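Local atomic coordinates of CaaX farnesyltransferase beta subunit Ram1 (Aspergillus fumigatus, PDB entry 4L9P), a protein that probably acts as the peptide-binding subunit of a zinc-dependent heterodimeric enzyme that transfers a farnesyl group to a cysteine near the C-terminus of target proteins. Residues 249-254 and 312-317; 198-203 and 255-260; 123-128 and 413-418. All coordinates share one frame; numbering follows the deposited sequence. Where two conformers were deposited one is given.

In the fold
Three contacts illustrate how a closed ring of helices is stitched together at different points along its chain. From the N terminus, residues 123-128 come first; with their partner, 413-418, they close a loop of 284 residues, so contact 3 joins the start of helix 126-135 to the loop after helix 403-413. Within that span residues 198-203 open contact 2 and 249-254 open contact 1; 255-260 then close contact 2 before 312-317 close contact 1. These two loops therefore cross, sharing helix 251-263, which packs against helices 200-213 and 312-323. Both touch the bound farnesyl analogue, whereas contact 3 lies across the chain's centre, about 30 and 31 Å from contacts 1 and 2, centre to centre.

Contact 1 of 3, residues 249-254 and 312-317; sequences EDVRGA and GAYAFC. With FII ([(3,7,11-trimethyl-dodeca-2,6,10-trienyloxycarbamoyl)-methyl]-phosphonic acid), chain Q.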
# COMPACT_ATOMS: atom_id res chain seq x y z
N GLU B 249 -4.94 -13.10 2.63
CA GLU B 249 -6.03 -12.11 2.53
C GLU B 249 -5.55 -10.78 3.06
O GLU B 249 -5.24 -10.64 4.23
CB GLU B 249 -7.22 -12.59 3.35
CG GLU B 249 -8.41 -11.60 3.21
CD GLU B 249 -9.64 -11.98 3.95
OE1 GLU B 249 -9.69 -13.02 4.65
OE2 GLU B 249 -10.62 -11.18 3.87
N ASP B 250 -5.62 -9.78 2.17
CA ASP B 250 -5.25 -8.40 2.57
C ASP B 250 -5.86 -7.47 1.57
O ASP B 250 -6.47 -7.90 0.59
CB ASP B 250 -3.71 -8.24 2.74
CG ASP B 250 -2.94 -8.46 1.47
OD1 ASP B 250 -3.37 -7.93 0.43
OD2 ASP B 250 -1.89 -9.17 1.50
N VAL B 251 -5.74 -6.18 1.87
CA VAL B 251 -6.47 -5.21 1.06
C VAL B 251 -5.95 -5.11 -0.39
O VAL B 251 -6.72 -4.64 -1.22
CB VAL B 251 -6.48 -3.83 1.71
CG1 VAL B 251 -7.21 -3.85 3.11
CG2 VAL B 251 -5.09 -3.28 1.75
N ARG B 252 -4.74 -5.58 -0.72
CA ARG B 252 -4.37 -5.76 -2.14
C ARG B 252 -5.32 -6.65 -2.84
O ARG B 252 -5.68 -6.40 -4.00
CB ARG B 252 -3.04 -6.52 -2.34
CG ARG B 252 -1.96 -5.76 -1.82
CD ARG B 252 -0.66 -6.71 -1.97
NE ARG B 252 -0.81 -7.91 -1.16
CZ ARG B 252 -0.36 -9.14 -1.52
NH1 ARG B 252 0.32 -9.36 -2.64
NH2 ARG B 252 -0.59 -10.10 -0.73
N GLY B 253 -5.72 -7.73 -2.21
CA GLY B 253 -6.66 -8.66 -2.80
C GLY B 253 -7.94 -7.96 -3.13
O GLY B 253 -8.43 -8.10 -4.27
N ALA B 254 -8.48 -7.19 -2.17
CA ALA B 254 -9.73 -6.51 -2.41
C ALA B 254 -9.60 -5.49 -3.57
O ALA B 254 -10.45 -5.44 -4.46
CB ALA B 254 -10.18 -5.80 -1.16
N GLY B 312 0.82 3.44 3.90
CA GLY B 312 0.30 4.18 2.73
C GLY B 312 -0.07 3.25 1.58
O GLY B 312 -1.04 3.58 0.86
N ALA B 313 0.65 2.16 1.33
CA ALA B 313 0.27 1.33 0.20
C ALA B 313 -1.11 0.72 0.42
O ALA B 313 -1.92 0.63 -0.52
CB ALA B 313 1.27 0.24 0.03
N TYR B 314 -1.38 0.31 1.65
CA TYR B 314 -2.68 -0.32 1.94
C TYR B 314 -3.76 0.74 2.09
O TYR B 314 -4.94 0.47 1.77
CB TYR B 314 -2.55 -1.17 3.19
CG TYR B 314 -1.60 -2.34 2.97
CD1 TYR B 314 -1.78 -3.21 1.88
CD2 TYR B 314 -0.63 -2.70 3.92
CE1 TYR B 314 -0.98 -4.37 1.73
CE2 TYR B 314 0.16 -3.84 3.75
CZ TYR B 314 -0.00 -4.66 2.68
OH TYR B 314 0.77 -5.80 2.59
N ALA B 315 -3.42 1.96 2.53
CA ALA B 315 -4.42 3.06 2.51
C ALA B 315 -4.88 3.33 1.09
O ALA B 315 -6.10 3.52 0.84
CB ALA B 315 -3.84 4.30 3.13
N PHE B 316 -3.92 3.36 0.14
CA PHE B 316 -4.34 3.56 -1.24
C PHE B 316 -5.31 2.45 -1.67
O PHE B 316 -6.40 2.70 -2.26
CB PHE B 316 -3.17 3.59 -2.23
CG PHE B 316 -3.65 3.67 -3.67
CD1 PHE B 316 -4.13 4.89 -4.18
CD2 PHE B 316 -3.75 2.51 -4.44
CE1 PHE B 316 -4.68 4.97 -5.45
CE2 PHE B 316 -4.27 2.58 -5.76
CZ PHE B 316 -4.76 3.81 -6.26
N CYS B 317 -4.90 1.20 -1.46
CA CYS B 317 -5.79 0.10 -1.90
C CYS B 317 -7.20 0.21 -1.31
O CYS B 317 -8.20 -0.00 -2.00
CB CYS B 317 -5.18 -1.24 -1.44
SG CYS B 317 -3.68 -1.72 -2.37
C1 FII Q . -1.92 -2.94 -5.84
C2 FII Q . -0.79 -3.40 -4.95
C6 FII Q . -0.31 -4.77 -5.19
C10 FII Q . -0.54 -2.65 -3.71
C11 FII Q . 0.50 -3.05 -2.67
C12 FII Q . 1.76 -2.16 -2.91
C15 FII Q . 2.76 -2.03 -1.77
C18 FII Q . 4.01 -1.18 -1.96
C22 FII Q . 2.68 -3.09 -0.72
C23 FII Q . 3.40 -2.75 0.58
C24 FII Q . 3.50 -3.93 1.47
C27 FII Q . 4.57 -3.71 2.50
C30 FII Q . 4.10 -3.05 3.78
C34 FII Q . 5.68 -4.70 2.46
C35 FII Q . 6.70 -4.82 3.57
O36 FII Q . 7.99 -4.43 3.12
N42 FII Q . 8.08 -3.18 2.59
C43 FII Q . 8.61 -2.25 3.50
O44 FII Q . 8.92 -2.50 4.67
C45 FII Q . 8.80 -0.87 2.89
P46 FII Q . 8.56 0.53 4.11
O49 FII Q . 7.31 0.23 4.84
O50 FII Q . 9.80 0.63 4.94
O51 FII Q . 8.42 1.74 3.16
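Val251 packs against the ring of Tyr314 where helices 251-263 and 312-323 of the alpha-alpha toroid meet beside the isoprenoid pocket. Just ahead of it, Asp250 is the N-cap of its helix, with OD1 taking a weak capping bond from Arg252 N. Val251 follows: its CG2, placed between the backbone N and the carbonyl carbon, lies 3.3 Å from Tyr314 CD1, and the two side chains cross obliquely. At the far end of that ring, Tyr314 OH is hydrogen-bonded to Tyr123 OH of the alpha subunit. Val251 CG2 also sits 3.8 Å from Cys317 CB, which rests on Val251 O as well. Arg252 then turns back towards its own N-cap. The bend at chi3 (-63°) brings the guanidinium side-on to the carboxylate, one nitrogen for each oxygen. Arg252 NH2 donates to the syn lone pair of Asp250 OD2 at 2.7 Å, nearly straight at 164° and in the guanidinium plane; Arg252 NE meets Asp250 OD1 at 3.0 Å, the oxygen 29° out of that plane. With NH2 also salt-bridged to Glu248, NH1 bonds to the backbone of the bound peptide, so the carboxylates fix the rotation of a group that meets substrate. Arg252 CG meets the edge of the tyrosine ring 3.9 Å from Tyr314 CE1, and it lies 3.8 Å from FII C11. On the other helix, Ala313 CB approaches FII C15 to 3.3 Å, and Cys317 SG stands 3.5 Å from FII C10.

Contact 2 of 3, residues 198-203 and 255-260; sequences SHVASS and YCAMVV. With FII ([(3,7,11-trimethyl-dodeca-2,6,10-trienyloxycarbamoyl)-methyl]-phosphonic acid), chain Q.
Val200 and Cys256 join two neighbouring helices of the alpha-alpha toroid, 200-213 and 251-263, near the end of the isoprenoid chain away from the phosphonate. Their packing is apolar, and no hydrogen bond crosses between the segments. Val200 CG2 lies 3.7 Å from Cys256 CB, and Val200 O approaches that CB to 3.6 Å, so the cysteine is pressed against both the branch and the backbone of the valine. The other methyl, Val200 CG1, is further from its neighbour, at 4.4 Å from Ala257 CB. One turn on, Val260 CG2 sits 3.9 Å from the backbone C of Ser203, while Ser203 OG is hydrogen-bonded to Ile190 N.

Contacts with the bound farnesyl analogue come from the helix 251-263 side. Cys256 SG, anti to its own carbonyl carbon (chi1 -68°), points past Ala201 CA and comes within 3.8 Å of FII C1, a terminal methyl. Tyr255 meets this methyl with the edge of its ring, and Tyr255 CD2 is 3.8 Å from FII C1.

Polar bonding serves the start of helix 200-213. His199 is its N-cap, and its ring also packs edge-to-face with Tyr88 of the alpha subunit and touches an apolar side chain of the bound peptide. Ala201 N donates to His199 ND1 at 2.9 Å and 157°, lying only 5° out of the imidazole plane.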
# COMPACT_ATOMS: atom_id res chain seq x y z
N SER B 198 -3.56 -18.56 -10.98
CA SER B 198 -4.00 -17.17 -11.12
C SER B 198 -3.82 -16.42 -9.83
O SER B 198 -3.94 -16.96 -8.73
CB SER B 198 -5.48 -17.16 -11.55
OG SER B 198 -5.52 -17.75 -12.83
N HIS B 199 -3.50 -15.11 -9.97
CA HIS B 199 -3.27 -14.27 -8.78
C HIS B 199 -3.89 -12.94 -9.11
O HIS B 199 -3.78 -12.44 -10.27
CB HIS B 199 -1.73 -14.15 -8.60
CG HIS B 199 -1.29 -13.47 -7.32
ND1 HIS B 199 -1.49 -12.12 -7.04
CD2 HIS B 199 -0.66 -13.99 -6.22
CE1 HIS B 199 -0.95 -11.83 -5.87
NE2 HIS B 199 -0.43 -12.95 -5.35
N VAL B 200 -4.52 -12.31 -8.14
CA VAL B 200 -5.19 -11.04 -8.44
C VAL B 200 -4.21 -9.93 -8.86
O VAL B 200 -4.61 -9.04 -9.63
CB VAL B 200 -6.01 -10.48 -7.26
CG1 VAL B 200 -7.04 -11.44 -6.89
CG2 VAL B 200 -5.15 -10.10 -6.05
N ALA B 201 -2.96 -9.95 -8.37
CA ALA B 201 -2.03 -8.87 -8.77
C ALA B 201 -1.58 -9.01 -10.21
O ALA B 201 -1.47 -8.03 -10.95
CB ALA B 201 -0.83 -8.83 -7.80
N SER B 202 -1.29 -10.24 -10.64
CA SER B 202 -0.94 -10.43 -12.04
C SER B 202 -2.15 -10.21 -12.93
O SER B 202 -2.00 -9.77 -14.07
CB SER B 202 -0.33 -11.84 -12.29
OG SER B 202 -0.92 -12.82 -11.48
N SER B 203 -3.36 -10.52 -12.46
CA SER B 203 -4.54 -10.25 -13.26
C SER B 203 -4.79 -8.75 -13.38
O SER B 203 -5.13 -8.27 -14.48
CB SER B 203 -5.73 -10.95 -12.57
OG SER B 203 -5.63 -12.37 -12.72
N TYR B 255 -8.59 -4.61 -3.49
CA TYR B 255 -8.46 -3.57 -4.51
C TYR B 255 -8.20 -4.17 -5.89
O TYR B 255 -8.86 -3.80 -6.90
CB TYR B 255 -7.29 -2.65 -4.12
CG TYR B 255 -6.85 -1.75 -5.22
CD1 TYR B 255 -7.63 -0.66 -5.64
CD2 TYR B 255 -5.63 -1.98 -5.85
CE1 TYR B 255 -7.21 0.13 -6.71
CE2 TYR B 255 -5.19 -1.20 -6.89
CZ TYR B 255 -5.99 -0.14 -7.34
OH TYR B 255 -5.55 0.61 -8.42
N CYS B 256 -7.25 -5.12 -6.00
CA CYS B 256 -6.97 -5.68 -7.33
C CYS B 256 -8.16 -6.46 -7.89
O CYS B 256 -8.45 -6.33 -9.09
CB CYS B 256 -5.76 -6.61 -7.26
SG CYS B 256 -4.17 -5.77 -6.92
N ALA B 257 -8.85 -7.24 -7.04
CA ALA B 257 -10.00 -7.98 -7.53
C ALA B 257 -11.07 -7.02 -8.02
O ALA B 257 -11.71 -7.26 -9.07
CB ALA B 257 -10.57 -8.87 -6.41
N MET B 258 -11.33 -5.96 -7.25
CA MET B 258 -12.43 -5.07 -7.65
C MET B 258 -12.10 -4.19 -8.84
O MET B 258 -13.02 -3.86 -9.61
CB MET B 258 -12.89 -4.24 -6.47
CG MET B 258 -13.59 -5.12 -5.41
SD MET B 258 -14.96 -6.25 -6.05
CE MET B 258 -15.99 -5.11 -6.93
N VAL B 259 -10.84 -3.86 -9.05
CA VAL B 259 -10.48 -3.15 -10.29
C VAL B 259 -10.66 -4.07 -11.47
O VAL B 259 -11.20 -3.62 -12.50
CB VAL B 259 -9.02 -2.67 -10.21
CG1 VAL B 259 -8.49 -2.34 -11.61
CG2 VAL B 259 -8.94 -1.45 -9.30
N VAL B 260 -10.21 -5.33 -11.39
CA VAL B 260 -10.47 -6.26 -12.51
C VAL B 260 -11.98 -6.42 -12.76
O VAL B 260 -12.44 -6.39 -13.91
CB VAL B 260 -9.86 -7.61 -12.22
CG1 VAL B 260 -10.29 -8.71 -13.23
CG2 VAL B 260 -8.30 -7.46 -12.23
C1 FII Q . -1.92 -2.94 -5.84
C2 FII Q . -0.79 -3.40 -4.95
C6 FII Q . -0.31 -4.77 -5.19
C10 FII Q . -0.54 -2.65 -3.71
C11 FII Q . 0.50 -3.05 -2.67
C12 FII Q . 1.76 -2.16 -2.91
C15 FII Q . 2.76 -2.03 -1.77
C18 FII Q . 4.01 -1.18 -1.96
C22 FII Q . 2.68 -3.09 -0.72
C23 FII Q . 3.40 -2.75 0.58
C24 FII Q . 3.50 -3.93 1.47
C27 FII Q . 4.57 -3.71 2.50
C30 FII Q . 4.10 -3.05 3.78
C34 FII Q . 5.68 -4.70 2.46
C35 FII Q . 6.70 -4.82 3.57
O36 FII Q . 7.99 -4.43 3.12
N42 FII Q . 8.08 -3.18 2.59
C43 FII Q . 8.61 -2.25 3.50
O44 FII Q . 8.92 -2.50 4.67
C45 FII Q . 8.80 -0.87 2.89
P46 FII Q . 8.56 0.53 4.11
O49 FII Q . 7.31 0.23 4.84
O50 FII Q . 9.80 0.63 4.94
O51 FII Q . 8.42 1.74 3.16

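Contact 3 of 3, residues 123-128 and 413-418; sequences ALQRKD and CCQCKL
Gln125 and Gln415 face each other with CA atoms 7.7 Å apart, and the backbones draw closer towards Asp128 and Leu418, whose CA atoms are 6.6 Å apart. Gln415 carries the contact: extended beyond CG (chi2 -166°), its side chain carries the terminal amide up to the opposing backbone, where both ends are used. Gln415 NE2 donates to Ala123 O (3.0 Å, 172°), and Gln415 OE1 accepts from Gln125 N at 2.9 Å, in its carbonyl plane on a lone pair. Ala123 O takes a second bond, from Gln125 NE2 at 3.2 Å, reaching it from the opposite face of the carbonyl plane; Gln125 NE2 is also hydrogen-bonded to Gly114 O.

By gripping Ala123 O and Gln125 N the amide spans Leu124, and it joins the start of helix 126-135 of the alpha-alpha toroid to the loop after helix 403-413. Gln125 is the centre of an inverse gamma turn and the N-cap of that helix. Both amide atoms of Gln415 have further partners: His129 NE2 for OE1, and Leu411 O for NE2.

Nearer Leu418 the link runs through water. Water 1 donates to Asp128 OD2 and Cys416 O, each at 2.9 Å. That carboxylate is salt-bridged to Lys113. Water 2 similarly links Asp128 O with Leu418 O, donating to each.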
# COMPACT_ATOMS: atom_id res chain seq x y z
N ALA B 123 15.14 19.44 -14.77
CA ALA B 123 14.12 18.91 -15.65
C ALA B 123 13.89 17.42 -15.44
O ALA B 123 14.83 16.66 -15.11
CB ALA B 123 14.60 19.09 -17.13
N LEU B 124 12.70 16.99 -15.76
CA LEU B 124 12.44 15.56 -15.93
C LEU B 124 13.24 15.10 -17.15
O LEU B 124 13.09 15.65 -18.27
CB LEU B 124 10.94 15.34 -16.13
CG LEU B 124 10.54 13.86 -16.30
CD1 LEU B 124 10.83 13.01 -15.04
CD2 LEU B 124 9.07 13.71 -16.74
N GLN B 125 14.05 14.07 -16.97
CA GLN B 125 14.97 13.56 -18.02
C GLN B 125 14.22 12.58 -18.93
O GLN B 125 14.41 11.36 -18.88
CB GLN B 125 16.26 12.97 -17.39
CG GLN B 125 17.05 14.05 -16.59
CD GLN B 125 17.56 15.22 -17.44
OE1 GLN B 125 18.07 15.01 -18.57
NE2 GLN B 125 17.42 16.46 -16.91
N ARG B 126 13.28 13.14 -19.72
CA ARG B 126 12.32 12.32 -20.45
C ARG B 126 12.98 11.30 -21.37
O ARG B 126 12.62 10.13 -21.35
CB ARG B 126 11.35 13.19 -21.30
CG ARG B 126 10.69 14.30 -20.49
CD ARG B 126 9.65 15.27 -21.27
NE ARG B 126 8.47 14.53 -21.62
CZ ARG B 126 7.28 14.75 -21.14
NH1 ARG B 126 7.01 15.79 -20.36
NH2 ARG B 126 6.35 13.91 -21.50
N LYS B 127 13.96 11.74 -22.16
CA LYS B 127 14.57 10.79 -23.07
C LYS B 127 15.29 9.64 -22.32
O LYS B 127 15.20 8.47 -22.70
CB LYS B 127 15.53 11.55 -24.03
CG LYS B 127 16.44 10.64 -24.79
CD LYS B 127 17.34 11.46 -25.75
CE LYS B 127 18.35 10.57 -26.46
NZ LYS B 127 19.05 11.47 -27.44
N ASP B 128 15.97 9.98 -21.23
CA ASP B 128 16.65 8.95 -20.46
C ASP B 128 15.63 7.95 -19.90
O ASP B 128 15.88 6.72 -19.90
CB ASP B 128 17.40 9.54 -19.25
CG ASP B 128 18.60 10.40 -19.64
OD1 ASP B 128 19.13 10.23 -20.77
OD2 ASP B 128 19.04 11.21 -18.78
N CYS B 413 15.66 14.32 -6.41
CA CYS B 413 16.27 13.23 -5.66
C CYS B 413 16.07 11.86 -6.25
O CYS B 413 16.86 10.94 -5.94
CB CYS B 413 15.74 13.18 -4.22
SG CYS B 413 16.14 14.65 -3.26
N CYS B 414 15.04 11.65 -7.09
CA CYS B 414 14.71 10.26 -7.50
C CYS B 414 15.07 9.97 -8.94
O CYS B 414 14.79 8.87 -9.42
CB CYS B 414 13.22 9.98 -7.31
SG CYS B 414 12.75 9.94 -5.55
N GLN B 415 15.71 10.90 -9.66
CA GLN B 415 16.13 10.58 -11.01
C GLN B 415 17.55 10.02 -11.08
O GLN B 415 18.49 10.61 -10.52
CB GLN B 415 16.10 11.83 -11.90
CG GLN B 415 14.69 12.47 -11.96
CD GLN B 415 14.65 13.48 -13.12
OE1 GLN B 415 14.40 13.06 -14.27
NE2 GLN B 415 14.84 14.73 -12.81
N CYS B 416 17.72 8.91 -11.77
CA CYS B 416 19.05 8.32 -11.96
C CYS B 416 19.66 8.82 -13.25
O CYS B 416 19.04 8.80 -14.30
CB CYS B 416 18.94 6.80 -12.02
SG CYS B 416 18.17 6.21 -10.54
N LYS B 417 20.92 9.23 -13.17
CA LYS B 417 21.55 9.90 -14.28
C LYS B 417 21.53 9.06 -15.56
O LYS B 417 21.55 9.63 -16.66
CB LYS B 417 22.97 10.30 -13.90
CG LYS B 417 23.92 9.17 -13.69
CD LYS B 417 25.33 9.67 -13.30
CE LYS B 417 26.28 8.51 -12.95
NZ LYS B 417 27.58 9.03 -12.31
N LEU B 418 21.53 7.73 -15.44
CA LEU B 418 21.52 6.84 -16.59
C LEU B 418 20.10 6.48 -17.07
O LEU B 418 19.92 5.72 -18.02
CB LEU B 418 22.31 5.56 -16.24
CG LEU B 418 23.76 5.85 -15.88
CD1 LEU B 418 24.45 4.56 -15.49
CD2 LEU B 418 24.42 6.51 -17.08
O HOH W 1 18.38 11.13 -15.97
O HOH W 2 18.41 5.53 -20.21